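Local coordinates for BtGH115A (Bacteroides thetaiotaomicron, PDB 5BY3), which acts as a family GH115 4-O-methyl-alpha-glucuronidase with specificity for decorated arabinogalactans, at residues A[165-170]-A[432-437]; A[169-174]-A[216-221]; A[368-373]-A[394-399]; A[405-410]-A[438-443]. All coordinates share one frame; numbering follows the deposited sequence.

Interaction 1: residues A[165-170]-A[432-437]. With NI (nickel (II) ion), chain C.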
loop_
_atom_site.group_PDB
_atom_site.type_symbol
_atom_site.label_atom_id
_atom_site.label_comp_id
_atom_site.label_asym_id
_atom_site.label_seq_id
_atom_site.Cartn_x
_atom_site.Cartn_y
_atom_site.Cartn_z
ATOM N N ILE A 165 -8.641 -0.328 2.659
ATOM C CA ILE A 165 -7.558 -1.111 3.189
ATOM C C ILE A 165 -8.046 -2.478 3.601
ATOM O O ILE A 165 -9.226 -2.683 3.875
ATOM C CB ILE A 165 -6.904 -0.395 4.414
ATOM C CG1 ILE A 165 -7.818 -0.466 5.666
ATOM C CG2 ILE A 165 -6.450 1.031 4.031
ATOM C CD1 ILE A 165 -7.179 0.021 6.959
ATOM N N PHE A 166 -7.098 -3.389 3.694
ATOM C CA PHE A 166 -7.279 -4.717 4.199
ATOM C C PHE A 166 -6.348 -4.954 5.432
ATOM O O PHE A 166 -5.145 -5.052 5.261
ATOM C CB PHE A 166 -6.982 -5.688 2.999
ATOM C CG PHE A 166 -6.982 -7.173 3.349
ATOM C CD1 PHE A 166 -7.745 -7.688 4.416
ATOM C CD2 PHE A 166 -6.220 -8.066 2.583
ATOM C CE1 PHE A 166 -7.733 -9.051 4.723
ATOM C CE2 PHE A 166 -6.206 -9.425 2.883
ATOM C CZ PHE A 166 -6.990 -9.923 3.943
ATOM N N ILE A 167 -6.886 -5.039 6.662
ATOM C CA ILE A 167 -6.061 -5.477 7.783
ATOM C C ILE A 167 -5.832 -6.991 7.612
ATOM O O ILE A 167 -6.801 -7.751 7.555
ATOM C CB ILE A 167 -6.643 -5.161 9.189
ATOM C CG1 ILE A 167 -6.517 -3.701 9.596
ATOM C CG2 ILE A 167 -5.845 -5.874 10.274
ATOM C CD1 ILE A 167 -7.134 -2.707 8.661
ATOM N N ASN A 168 -4.556 -7.395 7.535
ATOM C CA ASN A 168 -4.110 -8.775 7.237
ATOM C C ASN A 168 -2.812 -9.042 7.944
ATOM O O ASN A 168 -2.133 -8.106 8.323
ATOM C CB ASN A 168 -3.840 -8.912 5.730
ATOM C CG ASN A 168 -3.802 -10.355 5.242
ATOM O OD1 ASN A 168 -4.519 -11.226 5.746
ATOM N ND2 ASN A 168 -3.015 -10.599 4.209
ATOM N N ASP A 169 -2.430 -10.306 8.117
ATOM C CA ASP A 169 -1.158 -10.619 8.795
ATOM C C ASP A 169 -1.029 -9.940 10.180
ATOM O O ASP A 169 0.083 -9.567 10.632
ATOM C CB ASP A 169 0.032 -10.282 7.882
ATOM C CG ASP A 169 -0.015 -11.041 6.539
ATOM O OD1 ASP A 169 -0.148 -12.301 6.542
ATOM O OD2 ASP A 169 0.087 -10.378 5.472
ATOM N N GLU A 170 -2.181 -9.844 10.850
ATOM C CA GLU A 170 -2.386 -9.110 12.083
ATOM C C GLU A 170 -1.990 -9.871 13.360
ATOM O O GLU A 170 -2.159 -9.311 14.463
ATOM C CB GLU A 170 -3.864 -8.643 12.187
ATOM C CG GLU A 170 -4.897 -9.753 12.493
ATOM C CD GLU A 170 -5.489 -10.468 11.270
ATOM O OE1 GLU A 170 -4.834 -10.517 10.227
ATOM O OE2 GLU A 170 -6.633 -10.993 11.341
ATOM N N LEU A 432 -5.681 -1.740 -0.553
ATOM C CA LEU A 432 -4.320 -1.877 -0.053
ATOM C C LEU A 432 -4.206 -2.882 1.097
ATOM O O LEU A 432 -4.878 -2.739 2.132
ATOM C CB LEU A 432 -3.827 -0.501 0.378
ATOM C CG LEU A 432 -2.377 -0.263 0.834
ATOM C CD1 LEU A 432 -1.356 -0.675 -0.211
ATOM C CD2 LEU A 432 -2.269 1.209 1.146
ATOM N N ASN A 433 -3.345 -3.883 0.936
ATOM C CA ASN A 433 -2.974 -4.717 2.070
ATOM C C ASN A 433 -2.001 -3.971 2.956
ATOM O O ASN A 433 -0.886 -3.616 2.502
ATOM C CB ASN A 433 -2.323 -6.003 1.606
ATOM C CG ASN A 433 -2.136 -6.991 2.740
ATOM O OD1 ASN A 433 -1.938 -6.603 3.885
ATOM N ND2 ASN A 433 -2.226 -8.259 2.431
ATOM N N VAL A 434 -2.413 -3.718 4.206
ATOM C CA VAL A 434 -1.671 -2.767 5.065
ATOM C C VAL A 434 -1.088 -3.372 6.330
ATOM O O VAL A 434 -0.581 -2.624 7.206
ATOM C CB VAL A 434 -2.515 -1.549 5.497
ATOM C CG1 VAL A 434 -2.948 -0.743 4.297
ATOM C CG2 VAL A 434 -3.680 -1.960 6.407
ATOM N N GLY A 435 -1.210 -4.697 6.454
ATOM C CA GLY A 435 -0.725 -5.400 7.636
ATOM C C GLY A 435 -1.482 -4.892 8.856
ATOM O O GLY A 435 -2.732 -4.950 8.888
ATOM N N ASP A 436 -0.727 -4.349 9.830
ATOM C CA ASP A 436 -1.277 -3.808 11.101
ATOM C C ASP A 436 -1.575 -2.317 11.042
ATOM O O ASP A 436 -1.755 -1.703 12.103
ATOM C CB ASP A 436 -0.286 -4.018 12.249
ATOM C CG ASP A 436 0.220 -5.444 12.344
ATOM O OD1 ASP A 436 -0.551 -6.306 12.824
ATOM O OD2 ASP A 436 1.391 -5.699 11.985
ATOM N N ILE A 437 -1.617 -1.738 9.831
ATOM C CA ILE A 437 -1.635 -0.267 9.619
ATOM C C ILE A 437 -0.273 0.373 9.997
ATOM O O ILE A 437 0.476 0.783 9.115
ATOM C CB ILE A 437 -2.816 0.486 10.307
ATOM C CG1 ILE A 437 -4.196 -0.158 9.946
ATOM C CG2 ILE A 437 -2.714 1.997 10.048
ATOM C CD1 ILE A 437 -5.384 0.361 10.760
HETATM NI NI NI C . 3.190 -5.774 10.404
HETATM O O HOH W 1 0.009 -7.899 5.492
HETATM O O HOH W 2 1.319 -7.485 9.280
HETATM O O HOH W 3 1.984 -3.657 9.719
HETATM O O HOH W 4 3.579 -7.739 11.877
#
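Phe166 N donates to Leu432 O at 2.8 Å, the shorter of two clear backbone bonds. One step on, Val434 N returns a nearly straight bond (175°) to Phe166 O, 3.2 Å away, and a weak one follows from Asn168 N to Gly435 O. Asn433 holds its CG anti to its backbone N (chi1 -170°), which turns OD1 back to Gly435 N at 3.3 Å in an Asx turn. The same OD1 takes a water at 2.8 Å that also donates to Asp169 OD2, while ND2 is bonded to Tyr391 OH. Replacing Asn433 by alanine would probably undo the Asx turn, leaving Gly435 N, the water and the Tyr391 hydroxyl each short of a mate. Strands 162-166 and 429-433 are parallel neighbours, the first and last of the TIM barrel, and 432-437 leads on to a nickel ion. Asp436 OD2 binds the metal at 2.4 Å, together with Leu404 O and two waters; its OD1 accepts from Leu174 N. Facing helix 441-452, Ile165 CG2 packs on Val434 CG1 at 3.9 Å, the side chains crossing nearly at right angles. Beyond the strands Ile167 CD1 lies 4.1 Å from Ile437 CG1, beside Leu174 of helix 174-182.

Interaction 2: residues A[169-174]-A[216-221]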
loop_
_atom_site.group_PDB
_atom_site.type_symbol
_atom_site.label_atom_id
_atom_site.label_comp_id
_atom_site.label_asym_id
_atom_site.label_seq_id
_atom_site.Cartn_x
_atom_site.Cartn_y
_atom_site.Cartn_z
ATOM N N ASP A 169 -2.430 -10.306 8.117
ATOM C CA ASP A 169 -1.158 -10.619 8.795
ATOM C C ASP A 169 -1.029 -9.940 10.180
ATOM O O ASP A 169 0.083 -9.567 10.632
ATOM C CB ASP A 169 0.032 -10.282 7.882
ATOM C CG ASP A 169 -0.015 -11.041 6.539
ATOM O OD1 ASP A 169 -0.148 -12.301 6.542
ATOM O OD2 ASP A 169 0.087 -10.378 5.472
ATOM N N GLU A 170 -2.181 -9.844 10.850
ATOM C CA GLU A 170 -2.386 -9.110 12.083
ATOM C C GLU A 170 -1.990 -9.871 13.360
ATOM O O GLU A 170 -2.159 -9.311 14.463
ATOM C CB GLU A 170 -3.864 -8.643 12.187
ATOM C CG GLU A 170 -4.897 -9.753 12.493
ATOM C CD GLU A 170 -5.489 -10.468 11.270
ATOM O OE1 GLU A 170 -4.834 -10.517 10.227
ATOM O OE2 GLU A 170 -6.633 -10.993 11.341
ATOM N N ASP A 171 -1.478 -11.106 13.217
ATOM C CA ASP A 171 -1.236 -12.013 14.365
ATOM C C ASP A 171 -0.269 -11.433 15.405
ATOM O O ASP A 171 -0.301 -11.891 16.549
ATOM C CB ASP A 171 -0.637 -13.385 13.977
ATOM C CG ASP A 171 -1.420 -14.155 12.896
ATOM O OD1 ASP A 171 -1.974 -13.556 11.955
ATOM O OD2 ASP A 171 -1.403 -15.411 12.967
ATOM N N TRP A 172 0.597 -10.481 14.999
ATOM C CA TRP A 172 1.721 -9.987 15.829
ATOM C C TRP A 172 1.680 -8.478 16.073
ATOM O O TRP A 172 2.670 -7.879 16.456
ATOM C CB TRP A 172 3.078 -10.398 15.245
ATOM C CG TRP A 172 3.127 -11.827 14.909
ATOM C CD1 TRP A 172 3.533 -12.839 15.729
ATOM C CD2 TRP A 172 2.703 -12.454 13.672
ATOM N NE1 TRP A 172 3.388 -14.063 15.092
ATOM C CE2 TRP A 172 2.868 -13.861 13.838
ATOM C CE3 TRP A 172 2.186 -11.972 12.465
ATOM C CZ2 TRP A 172 2.540 -14.791 12.830
ATOM C CZ3 TRP A 172 1.860 -12.892 11.455
ATOM C CH2 TRP A 172 2.053 -14.286 11.644
ATOM N N GLY A 173 0.523 -7.866 15.900
ATOM C CA GLY A 173 0.406 -6.424 16.054
ATOM C C GLY A 173 -0.998 -5.932 16.311
ATOM O O GLY A 173 -1.401 -5.749 17.458
ATOM N N LEU A 174 -1.762 -5.717 15.250
ATOM C CA LEU A 174 -3.067 -5.117 15.448
ATOM C C LEU A 174 -4.025 -6.025 16.193
ATOM O O LEU A 174 -4.825 -5.520 16.999
ATOM C CB LEU A 174 -3.660 -4.548 14.164
ATOM C CG LEU A 174 -4.896 -3.657 14.276
ATOM C CD1 LEU A 174 -4.977 -2.696 13.123
ATOM C CD2 LEU A 174 -6.146 -4.510 14.300
ATOM N N HIS A 216 -7.748 -13.527 9.720
ATOM C CA HIS A 216 -6.870 -14.639 10.026
ATOM C C HIS A 216 -7.501 -15.550 11.070
ATOM O O HIS A 216 -8.253 -15.087 11.928
ATOM C CB HIS A 216 -5.505 -14.117 10.482
ATOM C CG HIS A 216 -4.489 -14.078 9.382
ATOM N ND1 HIS A 216 -3.133 -14.193 9.612
ATOM C CD2 HIS A 216 -4.636 -13.978 8.041
ATOM C CE1 HIS A 216 -2.490 -14.153 8.461
ATOM N NE2 HIS A 216 -3.381 -14.023 7.492
ATOM N N GLU A 217 -7.184 -16.845 10.978
ATOM C CA GLU A 217 -7.649 -17.879 11.929
ATOM C C GLU A 217 -7.535 -17.454 13.401
ATOM O O GLU A 217 -8.466 -17.674 14.168
ATOM C CB GLU A 217 -7.032 -19.279 11.648
ATOM C CG GLU A 217 -5.556 -19.327 11.197
ATOM C CD GLU A 217 -5.302 -18.904 9.731
ATOM O OE1 GLU A 217 -4.431 -18.024 9.501
ATOM O OE2 GLU A 217 -5.952 -19.451 8.808
ATOM N N CYS A 218 -6.449 -16.772 13.763
ATOM C CA CYS A 218 -6.281 -16.149 15.102
ATOM C C CYS A 218 -7.292 -15.051 15.530
ATOM O O CYS A 218 -7.291 -14.636 16.682
ATOM C CB CYS A 218 -4.856 -15.582 15.231
ATOM S SG CYS A 218 -4.564 -14.048 14.296
ATOM N N THR A 219 -8.124 -14.584 14.605
ATOM C CA THR A 219 -9.048 -13.458 14.836
ATOM C C THR A 219 -10.549 -13.873 14.793
ATOM O O THR A 219 -10.937 -14.730 14.010
ATOM C CB THR A 219 -8.749 -12.347 13.794
ATOM O OG1 THR A 219 -7.468 -11.805 14.073
ATOM C CG2 THR A 219 -9.761 -11.214 13.811
ATOM N N LEU A 220 -11.366 -13.250 15.631
ATOM C CA LEU A 220 -12.820 -13.410 15.545
ATOM C C LEU A 220 -13.369 -12.793 14.255
ATOM O O LEU A 220 -13.208 -11.587 14.042
ATOM C CB LEU A 220 -13.545 -12.776 16.748
ATOM C CG LEU A 220 -15.002 -13.247 16.928
ATOM C CD1 LEU A 220 -15.059 -14.702 17.401
ATOM C CD2 LEU A 220 -15.788 -12.322 17.875
ATOM N N PRO A 221 -14.024 -13.605 13.395
ATOM C CA PRO A 221 -14.596 -12.995 12.186
ATOM C C PRO A 221 -15.463 -11.786 12.471
ATOM O O PRO A 221 -16.242 -11.766 13.440
ATOM C CB PRO A 221 -15.397 -14.135 11.562
ATOM C CG PRO A 221 -14.596 -15.352 11.941
ATOM C CD PRO A 221 -14.093 -15.088 13.338
HETATM O O HOH W 5 -3.687 -16.959 12.356
#
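His216 and Asp171 meet with ring and carboxylate almost perpendicular, planes 89° apart. His216 ND1 donates at 2.7 Å to Asp171 OD1, which accepts with its syn lone pair and sits at the ring edge, 19° out of its plane. Asp169 turns its carboxylate just as steeply to the ring, with OD1 3.5 Å from His216 CE1, and its backbone N lies over one face of the imidazole. Glu170 is set less steeply; its OE2 accepts from Thr219 OG1 at 3.0 Å and from His216 N, although the exact place of that oxygen is less certain. The bend at chi2 (-89°) brings the Glu170 carboxylate to the type I turn from His216 to Thr219. Cys218 SG rests 3.4 Å from Asp171 CG, and a water joins Asp171 OD2 to Glu217 OE1 and Cys218 N. A phenylalanine in place of His216 would probably leave Asp171 OD1 without its N-H donor and the aspartate freer to turn. The two loops follow strands 162-166 and 210-212, neighbours in the parallel barrel sheet, and Met175 of helix 174-182 packs against Glu170, Cys218 and Thr219, while Trp397 and His298 meet the imidazole from other loops.

Interaction 3: residues A[368-373]-A[394-399]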
loop_
_atom_site.group_PDB
_atom_site.type_symbol
_atom_site.label_atom_id
_atom_site.label_comp_id
_atom_site.label_asym_id
_atom_site.label_seq_id
_atom_site.Cartn_x
_atom_site.Cartn_y
_atom_site.Cartn_z
ATOM N N ASP A 368 1.960 -8.822 -7.321
ATOM C CA ASP A 368 2.591 -10.118 -7.070
ATOM C C ASP A 368 3.064 -10.221 -5.611
ATOM O O ASP A 368 3.988 -10.961 -5.288
ATOM C CB ASP A 368 3.756 -10.299 -8.044
ATOM C CG ASP A 368 4.895 -9.252 -7.849
ATOM O OD1 ASP A 368 4.759 -8.275 -7.068
ATOM O OD2 ASP A 368 5.960 -9.428 -8.485
ATOM N N ASN A 369 2.431 -9.430 -4.756
ATOM C CA ASN A 369 2.715 -9.346 -3.343
ATOM C C ASN A 369 3.918 -8.483 -3.008
ATOM O O ASN A 369 4.146 -8.193 -1.827
ATOM C CB ASN A 369 2.845 -10.743 -2.692
ATOM C CG ASN A 369 1.752 -11.717 -3.138
ATOM O OD1 ASN A 369 2.054 -12.813 -3.646
ATOM N ND2 ASN A 369 0.500 -11.333 -2.951
ATOM N N TYR A 370 4.693 -8.092 -4.028
ATOM C CA TYR A 370 5.836 -7.208 -3.827
ATOM C C TYR A 370 5.672 -5.904 -4.597
ATOM O O TYR A 370 6.659 -5.226 -4.934
ATOM C CB TYR A 370 7.140 -7.953 -4.079
ATOM C CG TYR A 370 7.323 -9.177 -3.164
ATOM C CD1 TYR A 370 6.557 -10.332 -3.326
ATOM C CD2 TYR A 370 8.266 -9.171 -2.110
ATOM C CE1 TYR A 370 6.719 -11.427 -2.480
ATOM C CE2 TYR A 370 8.434 -10.272 -1.251
ATOM C CZ TYR A 370 7.663 -11.384 -1.439
ATOM O OH TYR A 370 7.808 -12.454 -0.609
ATOM N N GLY A 371 4.413 -5.514 -4.820
ATOM C CA GLY A 371 4.092 -4.199 -5.382
ATOM C C GLY A 371 4.266 -4.065 -6.896
ATOM O O GLY A 371 4.327 -2.935 -7.431
ATOM N N TYR A 372 4.358 -5.213 -7.581
ATOM C CA TYR A 372 4.315 -5.277 -9.052
ATOM C C TYR A 372 3.030 -5.892 -9.572
ATOM O O TYR A 372 2.798 -7.110 -9.448
ATOM C CB TYR A 372 5.512 -6.043 -9.600
ATOM C CG TYR A 372 6.833 -5.437 -9.181
ATOM C CD1 TYR A 372 7.329 -4.269 -9.804
ATOM C CD2 TYR A 372 7.581 -6.005 -8.126
ATOM C CE1 TYR A 372 8.559 -3.712 -9.426
ATOM C CE2 TYR A 372 8.786 -5.442 -7.735
ATOM C CZ TYR A 372 9.269 -4.306 -8.378
ATOM O OH TYR A 372 10.487 -3.810 -7.985
ATOM N N ILE A 373 2.189 -5.035 -10.141
ATOM C CA ILE A 373 0.868 -5.443 -10.695
ATOM C C ILE A 373 1.001 -6.522 -11.785
ATOM O O ILE A 373 1.720 -6.317 -12.776
ATOM C CB ILE A 373 0.069 -4.201 -11.165
ATOM C CG1 ILE A 373 -0.227 -3.342 -9.938
ATOM C CG2 ILE A 373 -1.240 -4.603 -11.843
ATOM C CD1 ILE A 373 -0.784 -1.954 -10.211
ATOM N N VAL A 394 1.448 -3.538 0.507
ATOM C CA VAL A 394 2.627 -2.911 1.176
ATOM C C VAL A 394 3.086 -3.746 2.385
ATOM O O VAL A 394 3.983 -3.370 3.120
ATOM C CB VAL A 394 2.435 -1.416 1.576
ATOM C CG1 VAL A 394 2.265 -0.526 0.338
ATOM C CG2 VAL A 394 1.289 -1.248 2.557
ATOM N N SER A 395 2.464 -4.916 2.535
ATOM C CA SER A 395 2.807 -5.897 3.572
ATOM C C SER A 395 2.470 -7.322 3.077
ATOM O O SER A 395 1.527 -7.509 2.321
ATOM C CB SER A 395 2.080 -5.549 4.873
ATOM O OG SER A 395 2.294 -6.554 5.832
ATOM N N TYR A 396 3.244 -8.322 3.473
ATOM C CA TYR A 396 2.943 -9.650 2.979
ATOM C C TYR A 396 3.529 -10.774 3.788
ATOM O O TYR A 396 4.617 -10.647 4.356
ATOM C CB TYR A 396 3.413 -9.758 1.531
ATOM C CG TYR A 396 3.196 -11.070 0.868
ATOM C CD1 TYR A 396 1.919 -11.506 0.571
ATOM C CD2 TYR A 396 4.278 -11.874 0.506
ATOM C CE1 TYR A 396 1.701 -12.732 -0.052
ATOM C CE2 TYR A 396 4.077 -13.084 -0.156
ATOM C CZ TYR A 396 2.777 -13.514 -0.420
ATOM O OH TYR A 396 2.546 -14.694 -1.093
ATOM N N TRP A 397 2.812 -11.889 3.804
ATOM C CA TRP A 397 3.335 -13.154 4.360
ATOM C C TRP A 397 3.372 -14.139 3.208
ATOM O O TRP A 397 2.337 -14.427 2.632
ATOM C CB TRP A 397 2.420 -13.634 5.507
ATOM C CG TRP A 397 2.478 -15.116 5.898
ATOM C CD1 TRP A 397 3.224 -16.121 5.313
ATOM C CD2 TRP A 397 1.749 -15.736 6.942
ATOM N NE1 TRP A 397 3.011 -17.312 5.938
ATOM C CE2 TRP A 397 2.098 -17.124 6.934
ATOM C CE3 TRP A 397 0.825 -15.264 7.898
ATOM C CZ2 TRP A 397 1.568 -18.046 7.855
ATOM C CZ3 TRP A 397 0.275 -16.193 8.830
ATOM C CH2 TRP A 397 0.659 -17.569 8.798
ATOM N N GLY A 398 4.558 -14.629 2.854
ATOM C CA GLY A 398 4.693 -15.570 1.751
ATOM C C GLY A 398 6.081 -15.646 1.177
ATOM O O GLY A 398 7.015 -15.143 1.786
ATOM N N ARG A 399 6.188 -16.300 0.014
ATOM C CA ARG A 399 7.423 -16.566 -0.693
ATOM C C ARG A 399 7.734 -15.431 -1.676
ATOM O O ARG A 399 6.809 -14.814 -2.194
ATOM C CB ARG A 399 7.279 -17.840 -1.536
ATOM C CG ARG A 399 6.323 -17.670 -2.731
ATOM C CD ARG A 399 6.098 -18.971 -3.449
ATOM N NE ARG A 399 5.325 -19.848 -2.586
ATOM C CZ ARG A 399 4.989 -21.099 -2.870
ATOM N NH1 ARG A 399 5.339 -21.690 -4.018
ATOM N NH2 ARG A 399 4.280 -21.749 -1.984
HETATM O O HOH W 6 4.038 -14.906 -3.307
#
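Asn369 lies flat on the ring of Tyr396, and its side chain can be followed outward across that face. CB sits 3.3 Å from the centroid of the Tyr396 ring, almost on the ring normal, a close CH-pi contact. From there chi1 of -44° sets CG anti to the carbonyl carbon and carries the amide out over the CE1 rim, CG coming 3.2 Å from Tyr396 CE1. Amide and ring planes differ by only 4°, so the two groups are stacked, offset toward that edge. ND2 projects past the CD1-CE1 edge, 3.4 Å from Tyr396 CE1, and has its own hydrogen-bond partner elsewhere in the protein. OD1 goes to the hydroxyl end and accepts at 2.9 Å from a water. That water receives a hydrogen bond from Tyr396 OH at 2.7 Å and donates to Arg399 O at 3.0 Å, tying both loops together. Tyr370 approaches Tyr396 obliquely, its CE1 3.9 Å from Tyr396 CD2, while its hydroxyl is bonded to His401 O. The loops follow neighbouring barrel strands, 362-366 and 388-393. Chemically, the contact pairs a pi face with a flat amide and leaves the polar work to the rim: Tyr396 OH gives its proton to the water and is also bonded to Lys345 NZ, so its hydroxyl has two polar partners, while Asn369 covers one face of the ring, which probably limits its movement.

Interaction 4: residues A[405-410]-A[438-443]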
loop_
_atom_site.group_PDB
_atom_site.type_symbol
_atom_site.label_atom_id
_atom_site.label_comp_id
_atom_site.label_asym_id
_atom_site.label_seq_id
_atom_site.Cartn_x
_atom_site.Cartn_y
_atom_site.Cartn_z
ATOM N N TRP A 405 7.507 -6.636 9.151
ATOM C CA TRP A 405 7.933 -5.904 10.328
ATOM C C TRP A 405 7.845 -4.393 10.146
ATOM O O TRP A 405 7.070 -3.724 10.853
ATOM C CB TRP A 405 9.283 -6.372 10.759
ATOM C CG TRP A 405 9.942 -5.574 11.827
ATOM C CD1 TRP A 405 9.371 -5.001 12.940
ATOM C CD2 TRP A 405 11.340 -5.317 11.913
ATOM N NE1 TRP A 405 10.339 -4.395 13.701
ATOM C CE2 TRP A 405 11.558 -4.586 13.099
ATOM C CE3 TRP A 405 12.435 -5.626 11.088
ATOM C CZ2 TRP A 405 12.830 -4.135 13.475
ATOM C CZ3 TRP A 405 13.703 -5.185 11.463
ATOM C CH2 TRP A 405 13.882 -4.429 12.638
ATOM N N LEU A 406 8.621 -3.894 9.183
ATOM C CA LEU A 406 8.645 -2.507 8.789
ATOM C C LEU A 406 8.052 -2.338 7.377
ATOM O O LEU A 406 7.922 -3.297 6.608
ATOM C CB LEU A 406 10.084 -1.989 8.825
ATOM C CG LEU A 406 10.747 -2.053 10.217
ATOM C CD1 LEU A 406 12.238 -1.713 10.120
ATOM C CD2 LEU A 406 10.020 -1.146 11.215
ATOM N N SER A 407 7.679 -1.112 7.077
ATOM C CA SER A 407 7.041 -0.778 5.870
ATOM C C SER A 407 8.008 0.067 5.078
ATOM O O SER A 407 8.106 1.298 5.286
ATOM C CB SER A 407 5.776 0.043 6.191
ATOM O OG SER A 407 5.353 0.774 5.034
ATOM N N THR A 408 8.698 -0.582 4.145
ATOM C CA THR A 408 9.763 0.047 3.498
ATOM C C THR A 408 9.658 0.129 1.972
ATOM O O THR A 408 10.639 0.490 1.276
ATOM C CB THR A 408 11.102 -0.589 3.938
ATOM O OG1 THR A 408 11.174 -1.970 3.545
ATOM C CG2 THR A 408 11.299 -0.417 5.438
HETATM N N MSE A 409 8.495 -0.219 1.436
HETATM C CA MSE A 409 8.308 -0.199 -0.012
HETATM C C MSE A 409 8.462 1.241 -0.405
HETATM O O MSE A 409 8.062 2.144 0.333
HETATM C CB MSE A 409 6.958 -0.719 -0.417
HETATM C CG MSE A 409 6.946 -1.054 -1.906
HETATM SE SE MSE A 409 5.124 -1.691 -2.305
HETATM C CE MSE A 409 5.731 -3.521 -1.783
ATOM N N SER A 410 9.142 1.441 -1.516
ATOM C CA SER A 410 9.465 2.743 -2.001
ATOM C C SER A 410 8.230 3.471 -2.493
ATOM O O SER A 410 7.465 2.926 -3.272
ATOM C CB SER A 410 10.475 2.654 -3.139
ATOM O OG SER A 410 10.547 3.908 -3.801
ATOM N N LYS A 438 0.052 0.446 11.284
ATOM C CA LYS A 438 1.388 0.930 11.702
ATOM C C LYS A 438 2.392 -0.196 11.362
ATOM O O LYS A 438 2.083 -1.344 11.618
ATOM C CB LYS A 438 1.379 1.331 13.197
ATOM C CG LYS A 438 0.221 2.300 13.532
ATOM C CD LYS A 438 0.070 2.656 15.016
ATOM C CE LYS A 438 1.261 3.432 15.547
ATOM N NZ LYS A 438 1.543 4.677 14.767
ATOM N N PRO A 439 3.548 0.087 10.755
ATOM C CA PRO A 439 4.096 1.423 10.590
ATOM C C PRO A 439 4.226 1.824 9.094
ATOM O O PRO A 439 5.323 2.106 8.626
ATOM C CB PRO A 439 5.482 1.240 11.207
ATOM C CG PRO A 439 5.919 -0.133 10.690
ATOM C CD PRO A 439 4.613 -0.944 10.673
ATOM N N ALA A 440 3.119 1.809 8.368
ATOM C CA ALA A 440 3.032 2.079 6.929
ATOM C C ALA A 440 2.246 3.347 6.689
ATOM O O ALA A 440 1.716 3.553 5.565
ATOM C CB ALA A 440 2.295 0.927 6.238
ATOM N N GLU A 441 2.111 4.143 7.757
ATOM C CA GLU A 441 1.356 5.373 7.750
ATOM C C GLU A 441 1.588 6.209 6.485
ATOM O O GLU A 441 0.647 6.709 5.837
ATOM C CB GLU A 441 1.731 6.215 8.958
ATOM C CG GLU A 441 1.400 5.600 10.318
ATOM C CD GLU A 441 2.584 4.903 10.992
ATOM O OE1 GLU A 441 3.610 4.618 10.335
ATOM O OE2 GLU A 441 2.482 4.660 12.219
ATOM N N TYR A 442 2.847 6.353 6.113
ATOM C CA TYR A 442 3.144 7.181 4.991
ATOM C C TYR A 442 2.621 6.562 3.673
ATOM O O TYR A 442 1.847 7.237 2.956
ATOM C CB TYR A 442 4.640 7.576 4.905
ATOM C CG TYR A 442 4.838 8.408 3.648
ATOM C CD1 TYR A 442 4.290 9.691 3.560
ATOM C CD2 TYR A 442 5.453 7.873 2.507
ATOM C CE1 TYR A 442 4.399 10.424 2.401
ATOM C CE2 TYR A 442 5.562 8.624 1.331
ATOM C CZ TYR A 442 5.030 9.897 1.303
ATOM O OH TYR A 442 5.107 10.666 0.187
ATOM N N GLN A 443 3.017 5.317 3.364
ATOM C CA GLN A 443 2.587 4.650 2.101
ATOM C C GLN A 443 1.054 4.604 1.924
ATOM O O GLN A 443 0.541 4.816 0.816
ATOM C CB GLN A 443 3.162 3.237 1.957
ATOM C CG GLN A 443 4.693 3.156 1.820
ATOM C CD GLN A 443 5.454 3.008 3.154
ATOM O OE1 GLN A 443 4.908 3.267 4.237
ATOM N NE2 GLN A 443 6.724 2.604 3.078
#
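Ser407 and Ala440 bring the two backbones together, CA to CA 5.0 Å, where a loop crosses the start of a helix whose N-cap is Ala440 and which follows a cis peptide bond before Pro439. Gln443, in the helix's first turn, carries the polar side: chi2 of 91° folds its chain so that the amide faces the loop. NE2 donates to Met409 O, 3.1 Å away, in a straight bond that lies in the plane of the carbonyl, on a lone pair. Its second bond, to Ser407 O at 2.9 Å, comes instead from well above that carbonyl's plane. Ser407 OG answers by donating to Gln443 OE1 at 2.7 Å, again from above the plane, which probably fixes the rotation of the amide, since OE1 and NE2 could not exchange places without losing these bonds. In the TIM barrel this joins the long loop after strand 388-393, ahead of helix 411-423, to helix 441-452, which follows the last strand. Ala440 CB touches Ser407 OG at 3.3 Å. Beyond it Pro439, whose side chain is about 5 Å from the nickel ion, sets CD 3.7 Å from Trp405 O and CG 4.3 Å from Leu406 CD2.

In the fold
All four contacts sit in the TIM barrel, at or just beyond the C-terminal ends of its parallel strands. Interaction 1 joins the first and last strands, closing the barrel, and interaction 3 is nested inside the loop it closes. Interaction 2 starts from the same stretch, its centre 10 Å from that of interaction 1, and the two share Asp169 and Glu170. Trp397, from 394-399, bears on Asp169 and His216 and so links interaction 3 to both. Interaction 4 follows interaction 3 in the chain, their centres 13 Å apart, with Met409 touching Tyr370 and Val394; it crosses interaction 1 along the sequence. Interactions 1 and 4 lie nearest the nickel ion, bound by Asp436 and Leu404.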